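Local coordinates for pesticidal crystal protein Cry4Aa (Bacillus thuringiensis, PDB 2C9K) that promotes colloid-osmotic lysis by binding to midgut epithelial cells of insects, acting as a mosquito-larvicidal, pore-forming toxin, at residues 5-10 with 430-435; 51-56 with 229-234; 132-137 with 205-210. All blocks are in the same frame, centred on the assembly; numbering follows the deposited sequence.

Contact 1: residues 5-10 with 430-435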
loop_
_atom_site.group_PDB
_atom_site.type_symbol
_atom_site.label_atom_id
_atom_site.label_comp_id
_atom_site.label_asym_id
_atom_site.label_seq_id
_atom_site.Cartn_x
_atom_site.Cartn_y
_atom_site.Cartn_z
ATOM N N ALA A 5 1.680 7.727 12.435
ATOM C CA ALA A 5 2.082 8.719 11.443
ATOM C C ALA A 5 2.170 8.084 10.056
ATOM O O ALA A 5 1.686 8.653 9.076
ATOM C CB ALA A 5 3.418 9.339 11.822
ATOM N N TYR A 6 2.792 6.907 9.976
ATOM C CA TYR A 6 2.933 6.189 8.710
ATOM C C TYR A 6 1.607 6.168 7.961
ATOM O O TYR A 6 1.505 6.659 6.837
ATOM C CB TYR A 6 3.378 4.743 8.962
ATOM C CG TYR A 6 4.764 4.584 9.553
ATOM C CD1 TYR A 6 5.102 3.439 10.268
ATOM C CD2 TYR A 6 5.744 5.568 9.380
ATOM C CE1 TYR A 6 6.372 3.269 10.798
ATOM C CE2 TYR A 6 7.021 5.409 9.904
ATOM C CZ TYR A 6 7.329 4.256 10.614
ATOM O OH TYR A 6 8.588 4.092 11.155
ATOM N N THR A 7 0.588 5.599 8.595
ATOM C CA THR A 7 -0.723 5.505 7.980
ATOM C C THR A 7 -1.469 6.837 7.852
ATOM O O THR A 7 -2.313 6.975 6.970
ATOM C CB THR A 7 -1.610 4.476 8.716
ATOM O OG1 THR A 7 -1.528 4.692 10.129
ATOM C CG2 THR A 7 -1.153 3.057 8.400
ATOM N N ILE A 8 -1.173 7.816 8.708
ATOM C CA ILE A 8 -1.844 9.118 8.608
ATOM C C ILE A 8 -1.243 9.974 7.488
ATOM O O ILE A 8 -1.960 10.580 6.698
ATOM C CB ILE A 8 -1.744 9.947 9.908
ATOM C CG1 ILE A 8 -2.568 9.305 11.026
ATOM C CG2 ILE A 8 -2.250 11.366 9.640
ATOM C CD1 ILE A 8 -2.366 9.956 12.373
ATOM N N VAL A 9 0.079 10.045 7.439
ATOM C CA VAL A 9 0.734 10.818 6.403
ATOM C C VAL A 9 0.283 10.295 5.043
ATOM O O VAL A 9 0.092 11.065 4.103
ATOM C CB VAL A 9 2.265 10.693 6.495
ATOM C CG1 VAL A 9 2.907 11.350 5.284
ATOM C CG2 VAL A 9 2.763 11.335 7.778
ATOM N N VAL A 10 0.112 8.984 4.937
ATOM C CA VAL A 10 -0.306 8.394 3.674
ATOM C C VAL A 10 -1.762 8.733 3.405
ATOM O O VAL A 10 -2.149 8.996 2.265
ATOM C CB VAL A 10 -0.115 6.864 3.690
ATOM C CG1 VAL A 10 -0.671 6.248 2.419
ATOM C CG2 VAL A 10 1.355 6.543 3.816
ATOM N N TYR A 430 -10.159 4.082 9.983
ATOM C CA TYR A 430 -9.322 2.890 9.874
ATOM C C TYR A 430 -8.606 2.915 8.523
ATOM O O TYR A 430 -9.185 3.318 7.517
ATOM C CB TYR A 430 -10.186 1.630 10.000
ATOM C CG TYR A 430 -11.221 1.496 8.910
ATOM C CD1 TYR A 430 -10.999 0.673 7.810
ATOM C CD2 TYR A 430 -12.399 2.243 8.945
ATOM C CE1 TYR A 430 -11.924 0.605 6.769
ATOM C CE2 TYR A 430 -13.325 2.182 7.915
ATOM C CZ TYR A 430 -13.081 1.365 6.831
ATOM O OH TYR A 430 -13.985 1.319 5.796
ATOM N N SER A 431 -7.349 2.479 8.501
ATOM C CA SER A 431 -6.554 2.493 7.276
ATOM C C SER A 431 -6.502 1.166 6.527
ATOM O O SER A 431 -6.155 1.132 5.339
ATOM C CB SER A 431 -5.130 2.919 7.596
ATOM O OG SER A 431 -4.527 1.967 8.454
ATOM N N HIS A 432 -6.824 0.074 7.212
ATOM C CA HIS A 432 -6.792 -1.232 6.565
ATOM C C HIS A 432 -7.981 -2.079 6.966
ATOM O O HIS A 432 -8.582 -1.853 8.009
ATOM C CB HIS A 432 -5.499 -1.981 6.916
ATOM C CG HIS A 432 -4.262 -1.405 6.290
ATOM N ND1 HIS A 432 -3.721 -0.197 6.677
ATOM C CD2 HIS A 432 -3.442 -1.893 5.328
ATOM C CE1 HIS A 432 -2.621 0.032 5.983
ATOM N NE2 HIS A 432 -2.429 -0.982 5.158
ATOM N N ILE A 433 -8.316 -3.049 6.120
ATOM C CA ILE A 433 -9.420 -3.976 6.365
ATOM C C ILE A 433 -8.911 -5.406 6.165
ATOM O O ILE A 433 -8.023 -5.646 5.339
ATOM C CB ILE A 433 -10.593 -3.754 5.375
ATOM C CG1 ILE A 433 -10.162 -4.164 3.960
ATOM C CG2 ILE A 433 -11.068 -2.296 5.435
ATOM C CD1 ILE A 433 -11.295 -4.168 2.959
ATOM N N LEU A 434 -9.471 -6.356 6.904
ATOM C CA LEU A 434 -9.040 -7.747 6.777
ATOM C C LEU A 434 -9.336 -8.242 5.368
ATOM O O LEU A 434 -10.382 -7.930 4.810
ATOM C CB LEU A 434 -9.758 -8.641 7.797
ATOM C CG LEU A 434 -9.163 -10.052 7.799
ATOM C CD1 LEU A 434 -7.755 -9.990 8.370
ATOM C CD2 LEU A 434 -10.025 -11.000 8.607
ATOM N N SER A 435 -8.439 -9.021 4.785
ATOM C CA SER A 435 -8.695 -9.492 3.435
ATOM C C SER A 435 -8.549 -10.991 3.260
ATOM O O SER A 435 -9.047 -11.549 2.290
ATOM C CB SER A 435 -7.769 -8.777 2.450
ATOM O OG SER A 435 -6.420 -9.134 2.668
#
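Thr-7, on the N-terminal helix, turns its methyl group against Ser-431 and His-432, and this small, buried touch joins the helical part of the toxin to the start of a strand, and the loop before it, in the second, beta-sheet domain. The alpha carbons of Thr-7 and Ser-431 are the nearest pair, 6.6 Å apart. Ser-431 comes first, in the loop just before the strand. Its OG lies 3.5 Å from Thr-7 CG2, and its CB is 4.0 Å from Thr-7 CB, so two short side chains let the loop come close to the helix. No hydrogen bond links them: Ser-431 OG is bonded to the carbonyl of Pro-410, and Thr-7 OG1 to those of Ile-411 and Ser-4. A chi1 of 47° takes the threonine hydroxyl to these two oxygens and leaves the methyl for the contact.

His-432 follows and starts the strand. Its ND1 donates to Ser-431 OG over 2.9 Å, with the oxygen only 4° out of the ring plane. On the other nitrogen, NE2 is bonded to Arg-261, so both ring nitrogens are engaged and the imidazole's rotation is fixed. Its edge then meets the methyl, CE1 standing 4.1 Å from Thr-7 CG2. Histidine suits this place because it can give a hydrogen bond at one nitrogen and take one at the other.

Beyond it, Ile-433, Leu-434 and Ser-435 run away from the helix. There strand 432-440 pairs antiparallel with strand 450-457, Leu-434 also packs on strand 353-362, and on the helical side Tyr-6 and Val-10 rest against helix 222-240.

Contact 2: residues 51-56 with 229-234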
loop_
_atom_site.group_PDB
_atom_site.type_symbol
_atom_site.label_atom_id
_atom_site.label_comp_id
_atom_site.label_asym_id
_atom_site.label_seq_id
_atom_site.Cartn_x
_atom_site.Cartn_y
_atom_site.Cartn_z
ATOM N N ILE A 51 13.477 5.778 13.409
ATOM C CA ILE A 51 14.737 5.047 13.315
ATOM C C ILE A 51 14.857 3.942 14.364
ATOM O O ILE A 51 15.255 2.819 14.057
ATOM C CB ILE A 51 15.952 5.996 13.442
ATOM C CG1 ILE A 51 15.881 7.078 12.371
ATOM C CG2 ILE A 51 17.242 5.215 13.275
ATOM C CD1 ILE A 51 17.049 8.017 12.404
ATOM N N THR A 52 14.512 4.259 15.601
ATOM C CA THR A 52 14.592 3.272 16.659
ATOM C C THR A 52 13.701 2.077 16.354
ATOM O O THR A 52 14.117 0.931 16.507
ATOM C CB THR A 52 14.184 3.884 17.998
ATOM O OG1 THR A 52 15.075 4.961 18.307
ATOM C CG2 THR A 52 14.243 2.848 19.104
ATOM N N GLN A 53 12.479 2.345 15.907
ATOM C CA GLN A 53 11.548 1.266 15.601
ATOM C C GLN A 53 12.068 0.369 14.483
ATOM O O GLN A 53 11.947 -0.854 14.553
ATOM C CB GLN A 53 10.163 1.813 15.227
ATOM C CG GLN A 53 9.096 0.716 15.152
ATOM C CD GLN A 53 7.705 1.238 14.850
ATOM O OE1 GLN A 53 6.739 0.475 14.836
ATOM N NE2 GLN A 53 7.595 2.537 14.600
ATOM N N THR A 54 12.644 0.970 13.452
ATOM C CA THR A 54 13.182 0.182 12.357
ATOM C C THR A 54 14.333 -0.680 12.867
ATOM O O THR A 54 14.389 -1.884 12.604
ATOM C CB THR A 54 13.684 1.091 11.228
ATOM O OG1 THR A 54 12.560 1.684 10.575
ATOM C CG2 THR A 54 14.501 0.300 10.216
ATOM N N LYS A 55 15.240 -0.047 13.606
ATOM C CA LYS A 55 16.409 -0.707 14.180
ATOM C C LYS A 55 16.007 -1.815 15.152
ATOM O O LYS A 55 16.752 -2.774 15.353
ATOM C CB LYS A 55 17.268 0.326 14.910
ATOM C CG LYS A 55 18.532 -0.219 15.552
ATOM C CD LYS A 55 18.969 0.685 16.701
ATOM C CE LYS A 55 20.482 0.767 16.827
ATOM N NZ LYS A 55 21.108 1.534 15.697
ATOM N N ASN A 56 14.831 -1.678 15.761
ATOM C CA ASN A 56 14.353 -2.675 16.705
ATOM C C ASN A 56 13.895 -3.936 16.007
ATOM O O ASN A 56 13.857 -4.999 16.612
ATOM C CB ASN A 56 13.209 -2.119 17.553
ATOM C CG ASN A 56 13.698 -1.196 18.662
ATOM O OD1 ASN A 56 14.663 -1.506 19.364
ATOM N ND2 ASN A 56 13.024 -0.063 18.831
ATOM N N ARG A 229 8.673 -5.499 6.129
ATOM C CA ARG A 229 7.884 -5.264 4.923
ATOM C C ARG A 229 6.576 -4.553 5.244
ATOM O O ARG A 229 6.169 -3.611 4.557
ATOM C CB ARG A 229 7.594 -6.600 4.222
ATOM C CG ARG A 229 6.655 -6.499 3.022
ATOM C CD ARG A 229 6.602 -7.806 2.246
ATOM N NE ARG A 229 6.120 -8.918 3.058
ATOM C CZ ARG A 229 6.252 -10.194 2.712
ATOM N NH1 ARG A 229 6.847 -10.519 1.573
ATOM N NH2 ARG A 229 5.802 -11.145 3.514
ATOM N N THR A 230 5.915 -5.008 6.295
ATOM C CA THR A 230 4.660 -4.407 6.699
ATOM C C THR A 230 4.866 -2.973 7.176
ATOM O O THR A 230 4.106 -2.082 6.809
ATOM C CB THR A 230 4.015 -5.228 7.811
ATOM O OG1 THR A 230 3.750 -6.548 7.319
ATOM C CG2 THR A 230 2.720 -4.583 8.267
ATOM N N LYS A 231 5.897 -2.747 7.987
ATOM C CA LYS A 231 6.168 -1.408 8.509
ATOM C C LYS A 231 6.608 -0.457 7.406
ATOM O O LYS A 231 6.112 0.662 7.327
ATOM C CB LYS A 231 7.248 -1.447 9.601
ATOM C CG LYS A 231 6.986 -2.444 10.722
ATOM C CD LYS A 231 5.646 -2.208 11.388
ATOM C CE LYS A 231 5.229 -3.394 12.263
ATOM N NZ LYS A 231 5.943 -3.486 13.577
ATOM N N MET A 232 7.529 -0.905 6.555
ATOM C CA MET A 232 8.032 -0.069 5.471
ATOM C C MET A 232 7.027 0.145 4.348
ATOM O O MET A 232 7.070 1.160 3.651
ATOM C CB MET A 232 9.326 -0.652 4.904
ATOM C CG MET A 232 10.487 -0.612 5.880
ATOM S SD MET A 232 10.824 1.050 6.516
ATOM C CE MET A 232 9.970 1.027 8.055
ATOM N N THR A 233 6.126 -0.802 4.146
ATOM C CA THR A 233 5.140 -0.610 3.099
ATOM C C THR A 233 4.251 0.562 3.491
ATOM O O THR A 233 3.991 1.446 2.678
ATOM C CB THR A 233 4.270 -1.849 2.903
ATOM O OG1 THR A 233 5.035 -2.859 2.235
ATOM C CG2 THR A 233 3.032 -1.509 2.080
ATOM N N THR A 234 3.801 0.573 4.743
ATOM C CA THR A 234 2.937 1.637 5.232
ATOM C C THR A 234 3.686 2.947 5.453
ATOM O O THR A 234 3.070 4.007 5.539
ATOM C CB THR A 234 2.266 1.243 6.552
ATOM O OG1 THR A 234 3.245 1.178 7.592
ATOM C CG2 THR A 234 1.619 -0.104 6.422
#
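Thr-54 of helix 46-58 and Met-232 of helix 222-240 make the close part of this contact, between two members of the helical bundle that forms the N-terminal, pore-forming domain of delta endotoxins. The methyl CE of Met-232 reaches Thr-54 OG1 at 3.7 Å, and the two side chains cross at about a right angle. The methionine does the reaching. Its side chain does not leave the backbone in the direction of the other helix, but bends at chi2 (-55°) and again at chi3 (97°) carry the thioether round until its end faces the threonine. A flexible, unbranched chain suits this distance, for the nearest alpha carbons, those of Thr-54 and Lys-231, are still 8.2 Å apart. Thr-54, short and beta-branched, turns its hydroxyl back along its own helix, where OG1 is bonded to Phe-50 O; Tyr-201 of helix 183-208 packs on the methionine, and Leu-138 on the threonine.

The other half is looser. Gln-53 and Lys-231 both point across from partly exposed positions, and their polar ends draw near each other without a hydrogen bond. Long, polar side chains fit this margin, since they can keep their ends hydrated.

Internal to helix 222-240, Thr-233 OG1 bonds to Arg-229 O at 2.7 Å, while Thr-233 N reaches the same oxygen from the opposite face of its carbonyl plane.

At the close point the one hydroxyl that meets the methionine, Thr-54 OG1, already has its partner in Phe-50 O, and no hydrogen bond runs between the two segments. The helices therefore meet here through van der Waals contact, which probably leaves the join less directional than a hydrogen-bonded one.

Contact 3: residues 132-137 with 205-210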
loop_
_atom_site.group_PDB
_atom_site.type_symbol
_atom_site.label_atom_id
_atom_site.label_comp_id
_atom_site.label_asym_id
_atom_site.label_seq_id
_atom_site.Cartn_x
_atom_site.Cartn_y
_atom_site.Cartn_z
ATOM N N CYS A 132 27.132 1.647 6.455
ATOM C CA CYS A 132 26.519 2.879 5.979
ATOM C C CYS A 132 25.198 2.514 5.316
ATOM O O CYS A 132 24.237 3.285 5.355
ATOM C CB CYS A 132 27.431 3.593 4.975
ATOM S SG CYS A 132 26.690 5.095 4.255
ATOM N N ASP A 133 25.158 1.334 4.705
ATOM C CA ASP A 133 23.946 0.860 4.050
ATOM C C ASP A 133 22.887 0.594 5.105
ATOM O O ASP A 133 21.707 0.858 4.894
ATOM C CB ASP A 133 24.225 -0.425 3.268
ATOM C CG ASP A 133 24.846 -0.156 1.914
ATOM O OD1 ASP A 133 24.128 0.330 1.013
ATOM O OD2 ASP A 133 26.055 -0.423 1.750
ATOM N N TYR A 134 23.320 0.074 6.246
ATOM C CA TYR A 134 22.412 -0.232 7.341
ATOM C C TYR A 134 21.863 1.047 7.951
ATOM O O TYR A 134 20.700 1.099 8.344
ATOM C CB TYR A 134 23.130 -1.058 8.411
ATOM C CG TYR A 134 22.296 -1.303 9.647
ATOM C CD1 TYR A 134 21.067 -1.963 9.566
ATOM C CD2 TYR A 134 22.723 -0.861 10.896
ATOM C CE1 TYR A 134 20.288 -2.168 10.703
ATOM C CE2 TYR A 134 21.953 -1.063 12.030
ATOM C CZ TYR A 134 20.740 -1.715 11.928
ATOM O OH TYR A 134 19.982 -1.919 13.057
ATOM N N TYR A 135 22.704 2.075 8.031
ATOM C CA TYR A 135 22.294 3.362 8.587
ATOM C C TYR A 135 21.254 4.050 7.702
ATOM O O TYR A 135 20.345 4.712 8.202
ATOM C CB TYR A 135 23.504 4.296 8.760
ATOM C CG TYR A 135 23.123 5.765 8.851
ATOM C CD1 TYR A 135 22.694 6.331 10.049
ATOM C CD2 TYR A 135 23.137 6.575 7.712
ATOM C CE1 TYR A 135 22.288 7.668 10.108
ATOM C CE2 TYR A 135 22.734 7.902 7.761
ATOM C CZ TYR A 135 22.312 8.443 8.958
ATOM O OH TYR A 135 21.919 9.763 8.992
ATOM N N ASN A 136 21.391 3.902 6.389
ATOM C CA ASN A 136 20.454 4.541 5.481
ATOM C C ASN A 136 19.131 3.822 5.336
ATOM O O ASN A 136 18.122 4.451 5.041
ATOM C CB ASN A 136 21.094 4.751 4.117
ATOM C CG ASN A 136 21.911 6.021 4.067
ATOM O OD1 ASN A 136 21.368 7.127 4.153
ATOM N ND2 ASN A 136 23.225 5.876 3.943
ATOM N N ILE A 137 19.115 2.512 5.534
ATOM C CA ILE A 137 17.849 1.810 5.449
ATOM C C ILE A 137 17.144 2.068 6.779
ATOM O O ILE A 137 15.917 2.025 6.873
ATOM C CB ILE A 137 18.020 0.290 5.281
ATOM C CG1 ILE A 137 18.422 -0.334 6.602
ATOM C CG2 ILE A 137 19.053 -0.013 4.231
ATOM C CD1 ILE A 137 18.028 -1.760 6.688
ATOM N N LEU A 205 15.537 -5.423 2.815
ATOM C CA LEU A 205 14.880 -6.704 2.604
ATOM C C LEU A 205 15.964 -7.753 2.413
ATOM O O LEU A 205 15.875 -8.857 2.946
ATOM C CB LEU A 205 13.988 -6.629 1.357
ATOM C CG LEU A 205 12.555 -7.185 1.449
ATOM C CD1 LEU A 205 11.863 -6.699 2.707
ATOM C CD2 LEU A 205 11.775 -6.747 0.229
ATOM N N ASN A 206 17.002 -7.390 1.666
ATOM C CA ASN A 206 18.106 -8.298 1.398
ATOM C C ASN A 206 19.023 -8.450 2.601
ATOM O O ASN A 206 19.664 -9.483 2.776
ATOM C CB ASN A 206 18.895 -7.819 0.186
ATOM C CG ASN A 206 20.160 -8.614 -0.031
ATOM O OD1 ASN A 206 21.225 -8.256 0.478
ATOM N ND2 ASN A 206 20.053 -9.710 -0.778
ATOM N N LEU A 207 19.093 -7.421 3.434
ATOM C CA LEU A 207 19.919 -7.500 4.627
ATOM C C LEU A 207 19.340 -8.610 5.501
ATOM O O LEU A 207 20.027 -9.565 5.865
ATOM C CB LEU A 207 19.885 -6.172 5.388
ATOM C CG LEU A 207 20.574 -6.164 6.754
ATOM C CD1 LEU A 207 22.047 -6.501 6.582
ATOM C CD2 LEU A 207 20.394 -4.805 7.418
ATOM N N ILE A 208 18.060 -8.489 5.824
ATOM C CA ILE A 208 17.399 -9.482 6.655
ATOM C C ILE A 208 17.487 -10.879 6.061
ATOM O O ILE A 208 17.877 -11.822 6.740
ATOM C CB ILE A 208 15.908 -9.129 6.867
ATOM C CG1 ILE A 208 15.795 -7.778 7.584
ATOM C CG2 ILE A 208 15.224 -10.225 7.662
ATOM C CD1 ILE A 208 14.386 -7.335 7.856
ATOM N N LYS A 209 17.135 -11.006 4.787
ATOM C CA LYS A 209 17.139 -12.298 4.110
ATOM C C LYS A 209 18.533 -12.871 3.946
ATOM O O LYS A 209 18.706 -13.979 3.440
ATOM C CB LYS A 209 16.476 -12.157 2.741
ATOM C CG LYS A 209 16.102 -13.468 2.076
ATOM C CD LYS A 209 15.372 -13.197 0.768
ATOM C CE LYS A 209 14.904 -14.473 0.096
ATOM N NZ LYS A 209 14.166 -14.175 -1.167
ATOM N N THR A 210 19.527 -12.116 4.392
ATOM C CA THR A 210 20.918 -12.529 4.277
ATOM C C THR A 210 21.569 -12.789 5.631
ATOM O O THR A 210 22.575 -13.481 5.716
ATOM C CB THR A 210 21.714 -11.445 3.503
ATOM O OG1 THR A 210 21.794 -11.810 2.117
ATOM C CG2 THR A 210 23.099 -11.245 4.093
#
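Leu-207 reaches over to Tyr-134 and Ile-137, one methyl of a leucine meeting two residues spaced three apart on the other helix. This is apolar helix–helix packing in the alpha-helical bundle of the delta endotoxin N-terminal domain, joining the end of helix 129-137 to the end of helix 183-208. That methyl, Leu-207 CD2, lies 3.6 Å from Tyr-134 CD1 and 3.9 Å from Ile-137 CD1.

The two approaches differ. Leucine and tyrosine cross at a slant, the methyl arriving obliquely to the ring, whereas leucine and isoleucine cross at about a right angle. Leu-207 extends from its helix with CG opposite the backbone nitrogen (chi1 173°), which carries the branch toward the other helix, CD2 leading; Ile-137 meets it through CD1. Leucine suits the place by its compact, branched end, and tyrosine by pairing a greasy ring with a hydroxyl, which bonds to Lys-60 O. Ile-58 of helix 46-58 packs against both Tyr-134 and Ile-137.

Nearby, Asp-133 forms a salt bridge to Lys-203, a further, charged tie between the same two helices, and Cys-132 is held to Cys-125 by a disulfide. The carbonyl oxygen of Cys-132 accepts twice from one residue, Asn-136 N and Asn-136 ND2 each standing 3.1 Å away on opposite faces of its plane.

How the contacts relate
The three contacts form a chain of neighbours leading from the sheet domain into the helical bundle. Contacts 1 and 2, with centres 15 Å apart, meet where Tyr-6 CB and Val-10 CG2 each lie 3.5 Å from Thr-234 O, so helix 222-240 faces helix 5-16 as well as helix 46-58. Contacts 2 and 3 have centres 12 Å apart, and helix 46-58, one side of contact 2, also lies against contact 3: Lys-55 CG lies 3.3 Å from Tyr-134 OH. Contacts 1 and 3 do not touch, their nearest atoms being about 9 Å apart. Contact 1 spans two domains, whereas contacts 2 and 3 lie within the N-terminal one. All three are structural packing.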